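Local coordinates for protein nucleoporin nup120 (Schizosaccharomyces pombe, PDB 4GQ2) that serves as a structural constituent of the nuclear pore complex, whose components can also act as docking partners for transiently associated nuclear transport factors, at residues A[545-550]-A[794-799]; A[622-627]-A[699-704]; A[834-837]-A[841-844]. One frame throughout, in Å; residues are numbered along the deposited sequence.

The three contacts illustrate how a long scaffold nucleoporin joins its parts with small van der Waals touches, none of which carries a hydrogen bond across its two segments. Contact 1 is buried nearest the middle of the chain and links the turn after strand 539-544 to helix 790-803 through one aromatic ring. Contact 2 is also buried but peripheral, and packs helix 612-624 on helix 672-703 with aliphatic groups and a serine. Contact 3, partly buried, is local: a loop folds over the helix that follows it, and backbone and amide oxygens meet a methyl. No segment is shared, though helix 672-703, half of contact 2, also touches Y547 of contact 1; the centres lie about 28 to 30 Å apart.

Contact 1: A[545-550]-A[794-799]; sequences DPYLIE and TVISSL
Y547 and I796 mark the closest approach of the two backbones, with CA atoms 9.6 Å apart, a gap that only side chains bridge. The chain at 545-550 leaves strand 539-544 of the beta-propeller and turns into helix 548-553, with Y547 as its N-cap; 794-799 is a middle part of helix 790-803. The turn contains half of a capping box: Y547 N donates to E550 OE1 over 3.1 Å, almost straight at 162°, reaching the carboxylate on its anti side and 24° out of its plane. R544 forms a salt bridge with that same oxygen, so OE1 is gripped from two sources. The reciprocal half, an N-cap side chain accepting from E550 N, is absent; E550 N makes just a weak bond to Y547 O. The tyrosine CG stands anti to the carbonyl carbon and beside the backbone N (chi1 -55°), which aims the ring across the gap at helix 790-803. I796 CD1 comes to the ring edge, near its plane, 3.6 Å from Y547 CE2. L799 CD1 approaches Y547 CE2 obliquely at 4.3 Å, and I685 of helix 672-703 also touches the tyrosine, while F660 touches both I796 and L799. A serine at the tyrosine position would probably leave V795, I796 and L799 facing a gap, since the ring supplies the whole cross-segment surface on its side. Y547 thus meets its own helix through its backbone N-H and a remote helix through its ring. V795 CG1 packs on Y547 CZ at 3.7 Å, and lies just 3.1 Å from Y547 OH, a close hydroxyl-to-methyl contact that is no hydrogen bond.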
loop_
_atom_site.group_PDB
_atom_site.type_symbol
_atom_site.label_atom_id
_atom_site.label_comp_id
_atom_site.label_asym_id
_atom_site.label_seq_id
_atom_site.Cartn_x
_atom_site.Cartn_y
_atom_site.Cartn_z
ATOM N N ASP A 545 -6.460 6.584 22.602
ATOM C CA ASP A 545 -5.337 7.127 23.362
ATOM C C ASP A 545 -4.065 6.993 22.538
ATOM O O ASP A 545 -3.925 6.036 21.772
ATOM C CB ASP A 545 -5.161 6.377 24.691
ATOM C CG ASP A 545 -6.219 6.740 25.726
ATOM O OD1 ASP A 545 -6.947 7.742 25.546
ATOM O OD2 ASP A 545 -6.316 6.017 26.739
ATOM N N PRO A 546 -3.131 7.945 22.695
ATOM C CA PRO A 546 -1.856 7.811 22.001
ATOM C C PRO A 546 -1.031 6.698 22.626
ATOM O O PRO A 546 -1.126 6.472 23.837
ATOM C CB PRO A 546 -1.163 9.168 22.245
ATOM C CG PRO A 546 -2.176 10.052 22.901
ATOM C CD PRO A 546 -3.170 9.141 23.552
ATOM N N TYR A 547 -0.245 5.998 21.810
ATOM C CA TYR A 547 0.740 5.065 22.342
ATOM C C TYR A 547 1.973 5.890 22.665
ATOM O O TYR A 547 2.126 7.004 22.145
ATOM C CB TYR A 547 1.052 3.944 21.348
ATOM C CG TYR A 547 -0.176 3.185 20.878
ATOM C CD1 TYR A 547 -1.010 3.715 19.891
ATOM C CD2 TYR A 547 -0.508 1.941 21.417
ATOM C CE1 TYR A 547 -2.137 3.035 19.458
ATOM C CE2 TYR A 547 -1.639 1.250 20.987
ATOM C CZ TYR A 547 -2.449 1.805 20.003
ATOM O OH TYR A 547 -3.581 1.146 19.561
ATOM N N LEU A 548 2.831 5.361 23.538
ATOM C CA LEU A 548 4.078 6.030 23.924
ATOM C C LEU A 548 4.862 6.573 22.740
ATOM O O LEU A 548 5.372 7.699 22.779
ATOM C CB LEU A 548 4.979 5.080 24.712
ATOM C CG LEU A 548 4.924 5.108 26.236
ATOM C CD1 LEU A 548 5.964 4.147 26.788
ATOM C CD2 LEU A 548 5.149 6.515 26.770
ATOM N N ILE A 549 4.946 5.765 21.687
ATOM C CA ILE A 549 5.694 6.124 20.488
ATOM C C ILE A 549 5.195 7.452 19.896
ATOM O O ILE A 549 5.995 8.281 19.458
ATOM C CB ILE A 549 5.711 4.956 19.459
ATOM C CG1 ILE A 549 6.731 5.215 18.347
ATOM C CG2 ILE A 549 4.322 4.681 18.904
ATOM C CD1 ILE A 549 8.155 5.312 18.845
ATOM N N GLU A 550 3.878 7.656 19.930
ATOM C CA GLU A 550 3.262 8.892 19.444
ATOM C C GLU A 550 3.689 10.114 20.257
ATOM O O GLU A 550 4.167 11.090 19.679
ATOM C CB GLU A 550 1.738 8.759 19.388
ATOM C CG GLU A 550 1.283 7.553 18.581
ATOM C CD GLU A 550 -0.197 7.563 18.275
ATOM O OE1 GLU A 550 -0.932 6.806 18.935
ATOM O OE2 GLU A 550 -0.619 8.321 17.373
ATOM N N THR A 794 -6.530 -5.704 18.738
ATOM C CA THR A 794 -5.854 -6.151 17.516
ATOM C C THR A 794 -4.576 -5.342 17.265
ATOM O O THR A 794 -3.504 -5.912 17.027
ATOM C CB THR A 794 -6.811 -6.147 16.315
ATOM O OG1 THR A 794 -7.948 -6.958 16.636
ATOM C CG2 THR A 794 -6.143 -6.708 15.057
ATOM N N VAL A 795 -4.682 -4.020 17.370
ATOM C CA VAL A 795 -3.514 -3.159 17.259
ATOM C C VAL A 795 -2.432 -3.646 18.218
ATOM O O VAL A 795 -1.347 -4.056 17.784
ATOM C CB VAL A 795 -3.863 -1.683 17.533
ATOM C CG1 VAL A 795 -2.618 -0.817 17.422
ATOM C CG2 VAL A 795 -4.936 -1.200 16.565
ATOM N N ILE A 796 -2.750 -3.631 19.514
ATOM C CA ILE A 796 -1.803 -4.012 20.566
ATOM C C ILE A 796 -1.197 -5.389 20.310
ATOM O O ILE A 796 0.018 -5.566 20.419
ATOM C CB ILE A 796 -2.450 -3.910 21.975
ATOM C CG1 ILE A 796 -2.460 -2.456 22.458
ATOM C CG2 ILE A 796 -1.735 -4.787 22.996
ATOM C CD1 ILE A 796 -1.094 -1.881 22.776
ATOM N N SER A 797 -2.036 -6.356 19.943
ATOM C CA SER A 797 -1.555 -7.705 19.633
ATOM C C SER A 797 -0.591 -7.704 18.450
ATOM O O SER A 797 0.465 -8.342 18.510
ATOM C CB SER A 797 -2.723 -8.653 19.357
ATOM O OG SER A 797 -3.634 -8.646 20.441
ATOM N N SER A 798 -0.966 -6.984 17.385
ATOM C CA SER A 798 -0.127 -6.837 16.186
ATOM C C SER A 798 1.225 -6.245 16.534
ATOM O O SER A 798 2.253 -6.747 16.086
ATOM C CB SER A 798 -0.815 -5.961 15.142
ATOM O OG SER A 798 -2.077 -6.494 14.784
ATOM N N LEU A 799 1.217 -5.183 17.339
ATOM C CA LEU A 799 2.457 -4.565 17.813
ATOM C C LEU A 799 3.297 -5.544 18.626
ATOM O O LEU A 799 4.513 -5.602 18.464
ATOM C CB LEU A 799 2.176 -3.294 18.632
ATOM C CG LEU A 799 1.556 -2.127 17.862
ATOM C CD1 LEU A 799 1.312 -0.948 18.786
ATOM C CD2 LEU A 799 2.420 -1.713 16.676
#

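Contact 2: A[622-627]-A[699-704]; sequences KHIYPN and LLSLIT
I624 and S701 meet with no flat group between them; the nearby ring is that of H623, which turns to helix 590-605. K622 CB lies over one face of the H623 imidazole, displaced toward the rim, and the ring of F619 meets it with planes at about 50°. The rim atom H623 NE2 is hydrogen-bonded to S599 OG of that helix. A second flat group, the amide of N627, folds back on the backbone of H623: N627 ND2 donates to H623 O over 2.6 Å, coming from 44° above the carbonyl plane.

Across the contact itself, 622-627 packs on the last turns of the long helix 672-703. The backbones come close, with I624 CA and L702 CA 7.3 Å apart, and I624 reaches across with both branches. CG1 stands beside the backbone N and anti to the carbonyl carbon (chi1 -64°), and the nearly extended chain beyond it carries CD1 onto the serine, 3.2 Å from S701 OG and 3.6 Å from S701 CB. The first of these is a close methyl-to-hydroxyl contact, not a hydrogen bond. The other branch is a looser touch, with I624 CG2 at 4.4 Å from L702 CD1. L702 also packs on L636 of helix 630-641.

The serine thus has two roles at once. Its hydroxyl is buried against a methyl yet satisfied by a hydrogen bond to L616 O, so the polar grip between the helices comes from this side bond, whereas the isoleucine contributes van der Waals packing.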
loop_
_atom_site.group_PDB
_atom_site.type_symbol
_atom_site.label_atom_id
_atom_site.label_comp_id
_atom_site.label_asym_id
_atom_site.label_seq_id
_atom_site.Cartn_x
_atom_site.Cartn_y
_atom_site.Cartn_z
ATOM N N LYS A 622 29.024 7.531 4.855
ATOM C CA LYS A 622 28.258 7.886 3.666
ATOM C C LYS A 622 26.996 8.700 3.958
ATOM O O LYS A 622 26.650 9.596 3.184
ATOM C CB LYS A 622 27.953 6.657 2.791
ATOM C CG LYS A 622 27.308 5.487 3.514
ATOM C CD LYS A 622 27.193 4.261 2.617
ATOM C CE LYS A 622 26.456 3.128 3.323
ATOM N NZ LYS A 622 26.505 1.844 2.569
ATOM N N HIS A 623 26.337 8.418 5.082
ATOM C CA HIS A 623 25.000 8.984 5.349
ATOM C C HIS A 623 24.882 9.994 6.447
ATOM O O HIS A 623 24.021 10.875 6.388
ATOM C CB HIS A 623 23.988 7.869 5.575
ATOM C CG HIS A 623 23.795 6.988 4.369
ATOM N ND1 HIS A 623 23.259 7.443 3.215
ATOM C CD2 HIS A 623 24.103 5.651 4.159
ATOM C CE1 HIS A 623 23.220 6.444 2.319
ATOM N NE2 HIS A 623 23.741 5.348 2.895
ATOM N N ILE A 624 25.733 9.896 7.459
ATOM C CA ILE A 624 25.640 10.815 8.578
ATOM C C ILE A 624 26.631 11.968 8.447
ATOM O O ILE A 624 26.228 13.133 8.388
ATOM C CB ILE A 624 25.792 10.080 9.924
ATOM C CG1 ILE A 624 24.634 9.104 10.102
ATOM C CG2 ILE A 624 25.846 11.071 11.079
ATOM C CD1 ILE A 624 24.845 8.113 11.220
ATOM N N TYR A 625 27.917 11.635 8.388
ATOM C CA TYR A 625 28.981 12.634 8.332
ATOM C C TYR A 625 28.702 13.803 7.366
ATOM O O TYR A 625 28.791 14.960 7.775
ATOM C CB TYR A 625 30.330 11.958 8.044
ATOM C CG TYR A 625 31.511 12.897 8.004
ATOM C CD1 TYR A 625 32.155 13.291 9.179
ATOM C CD2 TYR A 625 31.998 13.382 6.789
ATOM C CE1 TYR A 625 33.243 14.149 9.144
ATOM C CE2 TYR A 625 33.086 14.240 6.744
ATOM C CZ TYR A 625 33.704 14.619 7.923
ATOM O OH TYR A 625 34.784 15.469 7.884
ATOM N N PRO A 626 28.347 13.517 6.095
ATOM C CA PRO A 626 28.129 14.645 5.172
ATOM C C PRO A 626 26.889 15.486 5.466
ATOM O O PRO A 626 26.734 16.569 4.904
ATOM C CB PRO A 626 27.985 13.969 3.806
ATOM C CG PRO A 626 27.594 12.568 4.104
ATOM C CD PRO A 626 28.274 12.221 5.393
ATOM N N ASN A 627 26.022 15.003 6.345
ATOM C CA ASN A 627 24.765 15.686 6.620
ATOM C C ASN A 627 24.731 16.387 7.970
ATOM O O ASN A 627 23.841 17.196 8.231
ATOM C CB ASN A 627 23.595 14.703 6.493
ATOM C CG ASN A 627 23.405 14.204 5.071
ATOM O OD1 ASN A 627 22.943 14.941 4.197
ATOM N ND2 ASN A 627 23.764 12.946 4.833
ATOM N N LEU A 699 22.307 7.500 15.858
ATOM C CA LEU A 699 23.027 7.865 17.069
ATOM C C LEU A 699 24.160 6.881 17.371
ATOM O O LEU A 699 25.309 7.289 17.564
ATOM C CB LEU A 699 22.049 7.949 18.239
ATOM C CG LEU A 699 22.350 8.899 19.397
ATOM C CD1 LEU A 699 22.564 10.323 18.910
ATOM C CD2 LEU A 699 21.201 8.834 20.387
ATOM N N LEU A 700 23.835 5.590 17.376
ATOM C CA LEU A 700 24.822 4.526 17.577
ATOM C C LEU A 700 25.945 4.571 16.542
ATOM O O LEU A 700 27.120 4.425 16.882
ATOM C CB LEU A 700 24.133 3.155 17.586
ATOM C CG LEU A 700 23.771 2.527 18.939
ATOM C CD1 LEU A 700 23.744 3.522 20.098
ATOM C CD2 LEU A 700 22.463 1.752 18.856
ATOM N N SER A 701 25.575 4.802 15.286
ATOM C CA SER A 701 26.533 4.952 14.196
ATOM C C SER A 701 27.472 6.150 14.368
ATOM O O SER A 701 28.642 6.083 13.991
ATOM C CB SER A 701 25.786 5.062 12.863
ATOM O OG SER A 701 26.644 5.527 11.839
ATOM N N LEU A 702 26.950 7.249 14.903
ATOM C CA LEU A 702 27.763 8.438 15.170
ATOM C C LEU A 702 28.797 8.146 16.265
ATOM O O LEU A 702 29.986 8.393 16.087
ATOM C CB LEU A 702 26.868 9.615 15.583
ATOM C CG LEU A 702 27.496 11.016 15.640
ATOM C CD1 LEU A 702 26.448 12.069 15.340
ATOM C CD2 LEU A 702 28.164 11.308 16.979
ATOM N N ILE A 703 28.307 7.614 17.382
ATOM C CA ILE A 703 29.087 7.314 18.572
ATOM C C ILE A 703 30.280 6.404 18.280
ATOM O O ILE A 703 31.401 6.708 18.681
ATOM C CB ILE A 703 28.179 6.650 19.639
ATOM C CG1 ILE A 703 27.177 7.660 20.200
ATOM C CG2 ILE A 703 28.997 6.016 20.761
ATOM C CD1 ILE A 703 26.036 7.017 20.965
ATOM N N THR A 704 30.038 5.304 17.569
ATOM C CA THR A 704 31.067 4.288 17.342
ATOM C C THR A 704 32.072 4.698 16.266
ATOM O O THR A 704 32.989 3.944 15.952
ATOM C CB THR A 704 30.468 2.901 17.008
ATOM O OG1 THR A 704 29.719 2.972 15.781
ATOM C CG2 THR A 704 29.564 2.409 18.149
#

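Contact 3: A[834-837]-A[841-844]; sequences GWLN and IAVY
N837 and A842 meet where the loop after helix 826-832 bends back over the first turn of helix 840-852, and the asparagine can be followed outward atom by atom. Its CB leaves the backbone pointing away from the helix, yet the first torsion swings CG between the backbone N and the carbonyl carbon (chi1 65°), and this turn brings the amide back. CG itself stands 4.4 Å from A842 CB. Beyond it the branches part: N837 OD1 reaches to 3.3 Å from A842 CB and is also hydrogen-bonded to D839 N two residues on, the mark of an Asx turn, while ND2 lies farther from the alanine. The main-chain oxygen comes from the same residue to the same methyl, with N837 O 3.2 Å from A842 CB. Two oxygens of one asparagine therefore close on a single methyl, whose C-H groups are too weakly polarised for a conventional hydrogen bond, so this is close van der Waals packing. The same N837 O has V843 CG2 at 4.1 Å, a more distant touch.

L836 has its CA nearest to that of A842, at 5.9 Å, and its two methyls divide the work: L836 CD2 makes an apolar touch, 4.4 Å from A842 CB, and L836 CD1 rests near the carbonyl oxygen, 4.1 Å from A842 O. The small side chain of A842 is consistent with so close an approach of the loop.

Within the HEAT-repeat region, helix 812-822 touches both sides of this turn, since T814 packs on L836 and on A842. W835 points elsewhere, forming an edge-to-face pair with F734 of helix 719-739 and packing on R601, V604 and Q605 of helix 590-605, so the turn lies among helices 812-822, 719-739 and 590-605.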
loop_
_atom_site.group_PDB
_atom_site.type_symbol
_atom_site.label_atom_id
_atom_site.label_comp_id
_atom_site.label_asym_id
_atom_site.label_seq_id
_atom_site.Cartn_x
_atom_site.Cartn_y
_atom_site.Cartn_z
ATOM N N GLY A 834 12.246 -9.955 -1.129
ATOM C CA GLY A 834 13.577 -9.542 -0.677
ATOM C C GLY A 834 13.715 -9.438 0.837
ATOM O O GLY A 834 14.816 -9.317 1.349
ATOM N N TRP A 835 12.592 -9.494 1.544
ATOM C CA TRP A 835 12.553 -9.439 3.010
ATOM C C TRP A 835 12.708 -10.786 3.664
ATOM O O TRP A 835 13.065 -10.857 4.846
ATOM C CB TRP A 835 11.238 -8.825 3.472
ATOM C CG TRP A 835 11.076 -7.370 3.135
ATOM C CD1 TRP A 835 10.237 -6.813 2.183
ATOM C CD2 TRP A 835 11.777 -6.220 3.747
ATOM N NE1 TRP A 835 10.356 -5.439 2.169
ATOM C CE2 TRP A 835 11.259 -5.022 3.081
ATOM C CE3 TRP A 835 12.729 -6.075 4.745
ATOM C CZ2 TRP A 835 11.685 -3.746 3.425
ATOM C CZ3 TRP A 835 13.157 -4.783 5.078
ATOM C CH2 TRP A 835 12.651 -3.648 4.429
ATOM N N LEU A 836 12.415 -11.863 2.925
ATOM C CA LEU A 836 12.535 -13.227 3.469
ATOM C C LEU A 836 13.986 -13.530 3.784
ATOM O O LEU A 836 14.870 -13.219 2.988
ATOM C CB LEU A 836 11.970 -14.273 2.502
ATOM C CG LEU A 836 10.446 -14.378 2.402
ATOM C CD1 LEU A 836 10.053 -15.180 1.173
ATOM C CD2 LEU A 836 9.842 -14.992 3.664
ATOM N N ASN A 837 14.231 -14.115 4.954
ATOM C CA ASN A 837 15.595 -14.380 5.400
ATOM C C ASN A 837 16.140 -15.704 4.854
ATOM O O ASN A 837 15.553 -16.276 3.939
ATOM C CB ASN A 837 15.699 -14.292 6.939
ATOM C CG ASN A 837 14.883 -15.362 7.668
ATOM O OD1 ASN A 837 14.527 -16.405 7.114
ATOM N ND2 ASN A 837 14.611 -15.110 8.936
ATOM N N ILE A 841 12.967 -22.872 5.577
ATOM C CA ILE A 841 11.550 -22.635 5.239
ATOM C C ILE A 841 11.379 -21.375 4.372
ATOM O O ILE A 841 10.594 -21.371 3.422
ATOM C CB ILE A 841 10.661 -22.560 6.506
ATOM C CG1 ILE A 841 10.697 -23.899 7.252
ATOM C CG2 ILE A 841 9.213 -22.205 6.160
ATOM C CD1 ILE A 841 10.110 -23.849 8.643
ATOM N N ALA A 842 12.131 -20.323 4.698
ATOM C CA ALA A 842 12.074 -19.062 3.973
ATOM C C ALA A 842 12.554 -19.244 2.547
ATOM O O ALA A 842 11.882 -18.832 1.597
ATOM C CB ALA A 842 12.903 -17.997 4.688
ATOM N N VAL A 843 13.712 -19.880 2.411
ATOM C CA VAL A 843 14.324 -20.124 1.114
ATOM C C VAL A 843 13.427 -21.018 0.246
ATOM O O VAL A 843 13.233 -20.751 -0.946
ATOM C CB VAL A 843 15.758 -20.689 1.268
ATOM C CG1 VAL A 843 16.426 -20.863 -0.095
ATOM C CG2 VAL A 843 16.604 -19.754 2.135
ATOM N N TYR A 844 12.849 -22.048 0.861
ATOM C CA TYR A 844 11.901 -22.924 0.190
ATOM C C TYR A 844 10.713 -22.108 -0.309
ATOM O O TYR A 844 10.225 -22.306 -1.432
ATOM C CB TYR A 844 11.438 -24.038 1.144
ATOM C CG TYR A 844 10.316 -24.894 0.600
ATOM C CD1 TYR A 844 10.559 -25.852 -0.381
ATOM C CD2 TYR A 844 9.006 -24.744 1.062
ATOM C CE1 TYR A 844 9.535 -26.641 -0.885
ATOM C CE2 TYR A 844 7.973 -25.528 0.555
ATOM C CZ TYR A 844 8.251 -26.474 -0.418
ATOM O OH TYR A 844 7.243 -27.249 -0.941
#